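PDB 3HPY: catechol 2,3-dioxygenase from Pseudomonas sp. KL28, which probably cleaves the ring of catechol and alkylated catechols next to the two hydroxyls, using iron and molecular oxygen, during the breakdown of aromatic hydrocarbons. Local coordinates for residues C[169-180]-C[192-203]. Residues are numbered along the deposited sequence; the frame is centred on the assembly and turned at random.
Sequences FTEVLGFYLVER and IWLSCSHKVHDI. With MCT (4-methylcatechol), chain J.
Ser-195 O is gripped from two sides of one peptide: Tyr-176 N donates to it at 3.0 Å, and Phe-175 CA adds a CA-H...O contact of 3.3 Å. Ser-195 N answers to Tyr-176 O, completing a hydrogen-bonded antiparallel pair. A chi1 of 70° directs the Tyr-176 ring along the hairpin, where its hydroxyl donates to Ser-197 O, a carbonyl lying at the ring edge. In loop 196-202, Asp-202 OD2 is held twice: Cys-196 N approaches on the anti side, 31° out of the carboxylate plane, and Ser-197 OG donates to the syn lone pair of OD2. Asp-202 OD1 meets Lys-199 NZ in a salt bridge from above that plane; the ammonium also donates a hydrogen bond to Asp-153 O. Strands 176-182 and 189-195 form an antiparallel hairpin in the iron-binding glyoxalase-type domain, with a classic beta bulge where Val-178 and Glu-179 both face Trp-193. Val-178 N bonds to Trp-193 O at 2.9 Å, and Trp-193 N returns one to Glu-179 O. Phe-175 is sandwiched: Phe-169 CD2 lies over one face and Cys-196 CB over the other, 3.5 Å from the ring centroid in a CH-pi contact. Leu-194 CD1 presses on Phe-169 CB at 3.5 Å. At the bulge, Trp-193 CE3 on the indole edge lies against Glu-179 O, while CZ2 comes 3.6 Å from the methyl carbon C of 4-methylcatechol. His-201 NE2 gives O4 of this ligand a weak, bent hydrogen bond of 3.2 Å.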
loop_
_atom_site.group_PDB
_atom_site.type_symbol
_atom_site.label_atom_id
_atom_site.label_comp_id
_atom_site.label_asym_id
_atom_site.label_seq_id
_atom_site.Cartn_x
_atom_site.Cartn_y
_atom_site.Cartn_z
ATOM N N PHE C 169 -32.983 -14.011 -9.274
ATOM C CA PHE C 169 -31.538 -14.093 -9.414
ATOM C C PHE C 169 -30.954 -15.441 -9.022
ATOM O O PHE C 169 -30.126 -15.983 -9.756
ATOM C CB PHE C 169 -30.843 -12.979 -8.622
ATOM C CG PHE C 169 -30.741 -11.691 -9.380
ATOM C CD1 PHE C 169 -31.794 -10.783 -9.385
ATOM C CD2 PHE C 169 -29.620 -11.423 -10.158
ATOM C CE1 PHE C 169 -31.733 -9.624 -10.162
ATOM C CE2 PHE C 169 -29.546 -10.269 -10.941
ATOM C CZ PHE C 169 -30.604 -9.367 -10.945
ATOM N N THR C 170 -31.377 -15.987 -7.881
ATOM C CA THR C 170 -30.836 -17.263 -7.417
ATOM C C THR C 170 -31.509 -18.506 -7.997
ATOM O O THR C 170 -30.887 -19.569 -8.067
ATOM C CB THR C 170 -30.858 -17.387 -5.857
ATOM O OG1 THR C 170 -32.207 -17.552 -5.395
ATOM C CG2 THR C 170 -30.241 -16.154 -5.212
ATOM N N GLU C 171 -32.763 -18.397 -8.414
ATOM C CA GLU C 171 -33.435 -19.560 -8.972
ATOM C C GLU C 171 -33.479 -19.549 -10.496
ATOM O O GLU C 171 -33.710 -20.584 -11.113
ATOM C CB GLU C 171 -34.845 -19.685 -8.401
ATOM C CG GLU C 171 -34.858 -19.847 -6.894
ATOM C CD GLU C 171 -36.192 -20.333 -6.357
ATOM O OE1 GLU C 171 -37.247 -19.805 -6.779
ATOM O OE2 GLU C 171 -36.183 -21.239 -5.499
ATOM N N VAL C 172 -33.226 -18.393 -11.102
ATOM C CA VAL C 172 -33.258 -18.293 -12.555
ATOM C C VAL C 172 -31.938 -17.871 -13.219
ATOM O O VAL C 172 -31.514 -18.488 -14.195
ATOM C CB VAL C 172 -34.367 -17.320 -13.008
ATOM C CG1 VAL C 172 -34.505 -17.352 -14.521
ATOM C CG2 VAL C 172 -35.680 -17.693 -12.349
ATOM N N LEU C 173 -31.299 -16.828 -12.694
ATOM C CA LEU C 173 -30.047 -16.319 -13.260
ATOM C C LEU C 173 -28.759 -16.977 -12.763
ATOM O O LEU C 173 -27.657 -16.552 -13.126
ATOM C CB LEU C 173 -29.934 -14.806 -13.035
ATOM C CG LEU C 173 -30.889 -13.883 -13.807
ATOM C CD1 LEU C 173 -31.000 -14.366 -15.248
ATOM C CD2 LEU C 173 -32.249 -13.870 -13.163
ATOM N N GLY C 174 -28.891 -17.997 -11.928
ATOM C CA GLY C 174 -27.716 -18.682 -11.423
ATOM C C GLY C 174 -26.892 -17.882 -10.429
ATOM O O GLY C 174 -25.681 -18.079 -10.323
ATOM N N PHE C 175 -27.531 -16.970 -9.704
ATOM C CA PHE C 175 -26.816 -16.190 -8.704
ATOM C C PHE C 175 -26.961 -16.878 -7.357
ATOM O O PHE C 175 -27.695 -17.866 -7.229
ATOM C CB PHE C 175 -27.373 -14.772 -8.611
ATOM C CG PHE C 175 -26.949 -13.880 -9.732
ATOM C CD1 PHE C 175 -27.291 -14.174 -11.051
ATOM C CD2 PHE C 175 -26.208 -12.738 -9.470
ATOM C CE1 PHE C 175 -26.899 -13.333 -12.092
ATOM C CE2 PHE C 175 -25.809 -11.888 -10.496
ATOM C CZ PHE C 175 -26.151 -12.180 -11.813
ATOM N N TYR C 176 -26.236 -16.380 -6.362
ATOM C CA TYR C 176 -26.300 -16.938 -5.018
ATOM C C TYR C 176 -25.984 -15.857 -4.004
ATOM O O TYR C 176 -25.206 -14.952 -4.286
ATOM C CB TYR C 176 -25.335 -18.113 -4.861
ATOM C CG TYR C 176 -23.858 -17.767 -4.852
ATOM C CD1 TYR C 176 -23.136 -17.718 -3.653
ATOM C CD2 TYR C 176 -23.170 -17.549 -6.045
ATOM C CE1 TYR C 176 -21.763 -17.467 -3.651
ATOM C CE2 TYR C 176 -21.801 -17.298 -6.055
ATOM C CZ TYR C 176 -21.105 -17.260 -4.858
ATOM O OH TYR C 176 -19.750 -17.022 -4.871
ATOM N N LEU C 177 -26.598 -15.959 -2.829
ATOM C CA LEU C 177 -26.416 -14.981 -1.761
ATOM C C LEU C 177 -25.042 -15.050 -1.124
ATOM O O LEU C 177 -24.636 -16.097 -0.613
ATOM C CB LEU C 177 -27.461 -15.192 -0.661
ATOM C CG LEU C 177 -28.293 -13.980 -0.233
ATOM C CD1 LEU C 177 -29.099 -14.323 1.015
ATOM C CD2 LEU C 177 -27.394 -12.804 0.029
ATOM N N VAL C 178 -24.321 -13.932 -1.136
ATOM C CA VAL C 178 -23.012 -13.914 -0.515
ATOM C C VAL C 178 -23.194 -13.307 0.865
ATOM O O VAL C 178 -22.691 -13.830 1.855
ATOM C CB VAL C 178 -21.996 -13.081 -1.325
ATOM C CG1 VAL C 178 -20.651 -13.144 -0.650
ATOM C CG2 VAL C 178 -21.900 -13.606 -2.762
ATOM N N GLU C 179 -23.932 -12.204 0.932
ATOM C CA GLU C 179 -24.185 -11.554 2.212
ATOM C C GLU C 179 -25.550 -10.880 2.276
ATOM O O GLU C 179 -26.117 -10.485 1.251
ATOM C CB GLU C 179 -23.110 -10.508 2.515
ATOM C CG GLU C 179 -21.824 -11.056 3.084
ATOM C CD GLU C 179 -20.971 -9.951 3.687
ATOM O OE1 GLU C 179 -21.520 -9.157 4.479
ATOM O OE2 GLU C 179 -19.763 -9.878 3.374
ATOM N N ARG C 180 -26.067 -10.738 3.490
ATOM C CA ARG C 180 -27.355 -10.092 3.671
ATOM C C ARG C 180 -27.465 -9.299 4.959
ATOM O O ARG C 180 -26.823 -9.605 5.971
ATOM C CB ARG C 180 -28.482 -11.125 3.627
ATOM C CG ARG C 180 -28.442 -12.144 4.745
ATOM C CD ARG C 180 -29.375 -13.312 4.443
ATOM N NE ARG C 180 -28.990 -14.486 5.212
ATOM C CZ ARG C 180 -29.432 -15.718 4.987
ATOM N NH1 ARG C 180 -30.294 -15.956 4.002
ATOM N NH2 ARG C 180 -28.994 -16.715 5.745
ATOM N N ILE C 192 -29.359 -7.320 0.120
ATOM C CA ILE C 192 -28.897 -8.577 -0.421
ATOM C C ILE C 192 -27.737 -8.372 -1.412
ATOM O O ILE C 192 -27.808 -7.506 -2.290
ATOM C CB ILE C 192 -30.162 -9.255 -1.039
ATOM C CG1 ILE C 192 -30.918 -10.004 0.062
ATOM C CG2 ILE C 192 -29.822 -10.116 -2.205
ATOM C CD1 ILE C 192 -32.235 -10.595 -0.390
ATOM N N TRP C 193 -26.660 -9.146 -1.236
ATOM C CA TRP C 193 -25.470 -9.074 -2.105
ATOM C C TRP C 193 -25.303 -10.371 -2.904
ATOM O O TRP C 193 -24.896 -11.399 -2.366
ATOM C CB TRP C 193 -24.212 -8.812 -1.263
ATOM C CG TRP C 193 -24.140 -7.404 -0.780
ATOM C CD1 TRP C 193 -23.382 -6.389 -1.303
ATOM C CD2 TRP C 193 -24.947 -6.816 0.241
ATOM N NE1 TRP C 193 -23.681 -5.204 -0.679
ATOM C CE2 TRP C 193 -24.640 -5.436 0.274
ATOM C CE3 TRP C 193 -25.912 -7.319 1.126
ATOM C CZ2 TRP C 193 -25.263 -4.550 1.165
ATOM C CZ3 TRP C 193 -26.533 -6.440 2.010
ATOM C CH2 TRP C 193 -26.205 -5.070 2.019
ATOM N N LEU C 194 -25.585 -10.305 -4.201
ATOM C CA LEU C 194 -25.524 -11.489 -5.049
ATOM C C LEU C 194 -24.293 -11.628 -5.961
ATOM O O LEU C 194 -23.787 -10.643 -6.500
ATOM C CB LEU C 194 -26.794 -11.537 -5.909
ATOM C CG LEU C 194 -28.135 -11.314 -5.199
ATOM C CD1 LEU C 194 -29.201 -10.986 -6.239
ATOM C CD2 LEU C 194 -28.521 -12.544 -4.382
ATOM N N SER C 195 -23.835 -12.864 -6.147
ATOM C CA SER C 195 -22.696 -13.144 -7.018
ATOM C C SER C 195 -23.085 -14.197 -8.054
ATOM O O SER C 195 -23.903 -15.067 -7.783
ATOM C CB SER C 195 -21.501 -13.653 -6.193
ATOM O OG SER C 195 -20.402 -14.059 -7.010
ATOM N N CYS C 196 -22.514 -14.091 -9.248
ATOM C CA CYS C 196 -22.748 -15.068 -10.310
ATOM C C CYS C 196 -21.361 -15.536 -10.722
ATOM O O CYS C 196 -21.135 -15.935 -11.866
ATOM C CB CYS C 196 -23.461 -14.419 -11.504
ATOM S SG CYS C 196 -22.601 -13.018 -12.270
ATOM N N SER C 197 -20.441 -15.488 -9.762
ATOM C CA SER C 197 -19.036 -15.822 -9.990
ATOM C C SER C 197 -18.380 -16.056 -8.623
ATOM O O SER C 197 -19.045 -16.527 -7.703
ATOM C CB SER C 197 -18.371 -14.630 -10.680
ATOM O OG SER C 197 -18.431 -13.478 -9.839
ATOM N N HIS C 198 -17.083 -15.773 -8.482
ATOM C CA HIS C 198 -16.467 -15.913 -7.162
ATOM C C HIS C 198 -16.090 -14.545 -6.574
ATOM O O HIS C 198 -15.227 -14.431 -5.695
ATOM C CB HIS C 198 -15.262 -16.885 -7.144
ATOM C CG HIS C 198 -14.128 -16.499 -8.039
ATOM N ND1 HIS C 198 -13.901 -17.108 -9.255
ATOM C CD2 HIS C 198 -13.157 -15.566 -7.900
ATOM C CE1 HIS C 198 -12.841 -16.568 -9.828
ATOM N NE2 HIS C 198 -12.371 -15.628 -9.028
ATOM N N LYS C 199 -16.764 -13.505 -7.060
ATOM C CA LYS C 199 -16.564 -12.148 -6.552
ATOM C C LYS C 199 -17.541 -12.006 -5.374
ATOM O O LYS C 199 -18.541 -12.724 -5.309
ATOM C CB LYS C 199 -16.909 -11.101 -7.624
ATOM C CG LYS C 199 -15.969 -11.047 -8.819
ATOM C CD LYS C 199 -16.562 -10.260 -9.986
ATOM C CE LYS C 199 -16.923 -8.836 -9.591
ATOM N NZ LYS C 199 -17.690 -8.129 -10.644
ATOM N N VAL C 200 -17.255 -11.095 -4.446
ATOM C CA VAL C 200 -18.135 -10.872 -3.296
ATOM C C VAL C 200 -19.556 -10.544 -3.758
ATOM O O VAL C 200 -20.524 -10.870 -3.077
ATOM C CB VAL C 200 -17.611 -9.740 -2.387
ATOM C CG1 VAL C 200 -16.674 -10.310 -1.345
ATOM C CG2 VAL C 200 -16.895 -8.685 -3.219
ATOM N N HIS C 201 -19.674 -9.885 -4.907
ATOM C CA HIS C 201 -20.980 -9.589 -5.500
ATOM C C HIS C 201 -20.893 -8.902 -6.855
ATOM O O HIS C 201 -20.000 -8.088 -7.118
ATOM C CB HIS C 201 -21.843 -8.746 -4.564
ATOM C CG HIS C 201 -21.345 -7.350 -4.376
ATOM N ND1 HIS C 201 -20.011 -7.061 -4.191
ATOM C CD2 HIS C 201 -22.003 -6.170 -4.293
ATOM C CE1 HIS C 201 -19.867 -5.762 -4.001
ATOM N NE2 HIS C 201 -21.061 -5.198 -4.057
ATOM N N ASP C 202 -21.832 -9.247 -7.724
ATOM C CA ASP C 202 -21.894 -8.648 -9.042
ATOM C C ASP C 202 -23.019 -7.623 -9.045
ATOM O O ASP C 202 -23.076 -6.744 -9.907
ATOM C CB ASP C 202 -22.128 -9.735 -10.090
ATOM C CG ASP C 202 -20.894 -10.603 -10.298
ATOM O OD1 ASP C 202 -19.990 -10.185 -11.052
ATOM O OD2 ASP C 202 -20.826 -11.686 -9.677
ATOM N N ILE C 203 -23.900 -7.729 -8.053
ATOM C CA ILE C 203 -25.026 -6.816 -7.928
ATOM C C ILE C 203 -25.650 -6.937 -6.540
ATOM O O ILE C 203 -25.577 -7.998 -5.905
ATOM C CB ILE C 203 -26.095 -7.110 -9.020
ATOM C CG1 ILE C 203 -27.121 -5.974 -9.078
ATOM C CG2 ILE C 203 -26.779 -8.441 -8.734
ATOM C CD1 ILE C 203 -28.013 -6.019 -10.324
HETATM C C1 MCT J . -22.094 -2.136 0.706
HETATM C C2 MCT J . -22.427 -1.280 -0.357
HETATM C C3 MCT J . -21.701 -1.369 -1.567
HETATM O O3 MCT J . -22.012 -0.554 -2.579
HETATM C C4 MCT J . -20.650 -2.314 -1.720
HETATM O O4 MCT J . -19.963 -2.382 -2.896
HETATM C C5 MCT J . -20.315 -3.181 -0.643
HETATM C C6 MCT J . -21.048 -3.083 0.567
HETATM C C MCT J . -22.851 -2.045 1.993
#